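Long-range contact in mandelate racemase/muconate lactonizing enzyme-like protein (Roseovarius sp. TM1035, PDB 3RCY), which is a magnesium-binding member of the enolase superfamily, probably an isomerase or related enzyme acting on a carboxylate substrate, its exact reaction not established: residues S230-Y234 against I332-E336. Numbering follows the deposited sequence.
Sequences SPLWY and ILMCE
Trp-233 meets Leu-333 and Met-334 with the six-membered half of its indole. Leu-333 comes in at the ring edge, near the indole plane. Its CD2 lies 3.7 Å from Trp-233 CZ3, and the neighbouring CE3 is almost as near. The Trp-233 chi1 of 77° sets CG between the backbone N and the carbonyl carbon, and the benzo edge is then carried across to the other segment.

Met-334 makes a Met-aromatic contact with the same ring. Its SD stands 4.8 Å from the centroid of the Trp-233 six-membered ring, 53° off the normal, an oblique approach. SD sits beside CZ3 and CH2, and CG also touches this corner. A bend at chi3 (77°) turns CE away from the indole and toward Leu-232.

Both segments belong to the modified TIM barrel, (beta/alpha)7beta, of the enolase superfamily. They lead into strands 233-235 and 335-336, which do not pair with each other. No hydrogen bond joins the segments, and the side chains meet inside the barrel, toward the N-terminal ends of its strands. Leu-207 of strand 205-208 and Tyr-129 of strand 126-131 add to this packing, and the Tyr-129 ring meets Trp-233 edge-to-face. Trp-233 NE1 makes a weak hydrogen bond to Glu-235, a magnesium ligand. Replacing Trp-233 by an alanine is likely to open a gap beside Leu-333 CD2 and leave the Met-334 sulfur without its aromatic partner.

The remaining contacts are aliphatic. Leu-232 and Leu-333 run past each other in opposite directions, their CD2 methyls 3.9 Å apart. Leu-232 also meets Met-334 tip to tip, with CD1 4.0 Å from CE. Met-180 of the second subunit packs on both Leu-232 and Leu-333.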
loop_
_atom_site.group_PDB
_atom_site.type_symbol
_atom_site.label_atom_id
_atom_site.label_comp_id
_atom_site.label_asym_id
_atom_site.label_seq_id
_atom_site.Cartn_x
_atom_site.Cartn_y
_atom_site.Cartn_z
ATOM N N SER A 230 17.947 -3.546 26.167
ATOM C CA SER A 230 18.567 -3.053 24.944
ATOM C C SER A 230 19.394 -4.123 24.193
ATOM O O SER A 230 20.558 -3.888 23.849
ATOM C CB SER A 230 19.406 -1.793 25.240
ATOM O OG SER A 230 19.883 -1.232 24.025
ATOM N N PRO A 231 18.799 -5.303 23.937
ATOM C CA PRO A 231 19.547 -6.279 23.130
ATOM C C PRO A 231 19.852 -5.728 21.733
ATOM O O PRO A 231 19.024 -5.022 21.149
ATOM C CB PRO A 231 18.591 -7.469 23.040
ATOM C CG PRO A 231 17.235 -6.906 23.303
ATOM C CD PRO A 231 17.432 -5.768 24.247
ATOM N N LEU A 232 21.037 -6.029 21.217
ATOM C CA LEU A 232 21.456 -5.521 19.910
ATOM C C LEU A 232 20.637 -6.138 18.771
ATOM O O LEU A 232 20.326 -5.463 17.794
ATOM C CB LEU A 232 22.963 -5.724 19.698
ATOM C CG LEU A 232 23.599 -5.153 18.417
ATOM C CD1 LEU A 232 25.048 -4.839 18.640
ATOM C CD2 LEU A 232 23.460 -6.126 17.232
ATOM N N TRP A 233 20.311 -7.424 18.890
ATOM C CA TRP A 233 19.416 -8.060 17.926
ATOM C C TRP A 233 18.559 -9.162 18.540
ATOM O O TRP A 233 18.849 -9.659 19.624
ATOM C CB TRP A 233 20.147 -8.553 16.652
ATOM C CG TRP A 233 20.959 -9.845 16.748
ATOM C CD1 TRP A 233 20.553 -11.059 17.253
ATOM C CD2 TRP A 233 22.293 -10.049 16.253
ATOM N NE1 TRP A 233 21.567 -11.991 17.126
ATOM C CE2 TRP A 233 22.641 -11.396 16.514
ATOM C CE3 TRP A 233 23.230 -9.219 15.621
ATOM C CZ2 TRP A 233 23.891 -11.927 16.171
ATOM C CZ3 TRP A 233 24.478 -9.752 15.280
ATOM C CH2 TRP A 233 24.790 -11.094 15.556
ATOM N N TYR A 234 17.510 -9.505 17.800
ATOM C CA TYR A 234 16.558 -10.546 18.116
ATOM C C TYR A 234 16.645 -11.469 16.910
ATOM O O TYR A 234 16.195 -11.118 15.810
ATOM C CB TYR A 234 15.163 -9.912 18.239
ATOM C CG TYR A 234 14.019 -10.774 18.732
ATOM C CD1 TYR A 234 14.234 -12.028 19.333
ATOM C CD2 TYR A 234 12.705 -10.307 18.635
ATOM C CE1 TYR A 234 13.170 -12.785 19.796
ATOM C CE2 TYR A 234 11.635 -11.056 19.086
ATOM C CZ TYR A 234 11.871 -12.291 19.674
ATOM O OH TYR A 234 10.802 -13.019 20.136
ATOM N N ILE A 332 29.783 -4.634 7.341
ATOM C CA ILE A 332 29.963 -5.739 8.296
ATOM C C ILE A 332 29.536 -5.281 9.683
ATOM O O ILE A 332 29.911 -4.189 10.119
ATOM C CB ILE A 332 31.445 -6.251 8.347
ATOM C CG1 ILE A 332 31.591 -7.464 9.282
ATOM C CG2 ILE A 332 32.403 -5.149 8.817
ATOM C CD1 ILE A 332 30.772 -8.686 8.876
ATOM N N LEU A 333 28.758 -6.110 10.378
ATOM C CA LEU A 333 28.462 -5.868 11.792
ATOM C C LEU A 333 29.453 -6.637 12.672
ATOM O O LEU A 333 30.250 -6.036 13.384
ATOM C CB LEU A 333 27.012 -6.252 12.135
ATOM C CG LEU A 333 26.551 -6.188 13.603
ATOM C CD1 LEU A 333 26.838 -4.823 14.288
ATOM C CD2 LEU A 333 25.078 -6.512 13.660
ATOM N N MET A 334 29.400 -7.968 12.615
ATOM C CA MET A 334 30.305 -8.817 13.391
ATOM C C MET A 334 30.316 -10.251 12.847
ATOM O O MET A 334 29.419 -10.630 12.088
ATOM C CB MET A 334 29.924 -8.796 14.883
ATOM C CG MET A 334 28.481 -9.226 15.186
ATOM S SD MET A 334 28.049 -9.090 16.938
ATOM C CE MET A 334 27.789 -7.325 17.134
ATOM N N CYS A 335 31.335 -11.029 13.222
ATOM C CA CYS A 335 31.452 -12.430 12.799
ATOM C C CYS A 335 31.300 -13.380 13.971
ATOM O O CYS A 335 32.083 -13.332 14.923
ATOM C CB CYS A 335 32.800 -12.694 12.119
ATOM S SG CYS A 335 32.841 -12.221 10.396
ATOM N N GLU A 336 30.297 -14.250 13.893
ATOM C CA GLU A 336 30.132 -15.347 14.851
ATOM C C GLU A 336 31.392 -16.211 14.847
ATOM O O GLU A 336 31.936 -16.497 13.790
ATOM C CB GLU A 336 28.907 -16.186 14.459
ATOM C CG GLU A 336 28.409 -17.155 15.524
ATOM C CD GLU A 336 26.979 -17.642 15.259
ATOM O OE1 GLU A 336 26.487 -17.505 14.115
ATOM O OE2 GLU A 336 26.340 -18.164 16.204
#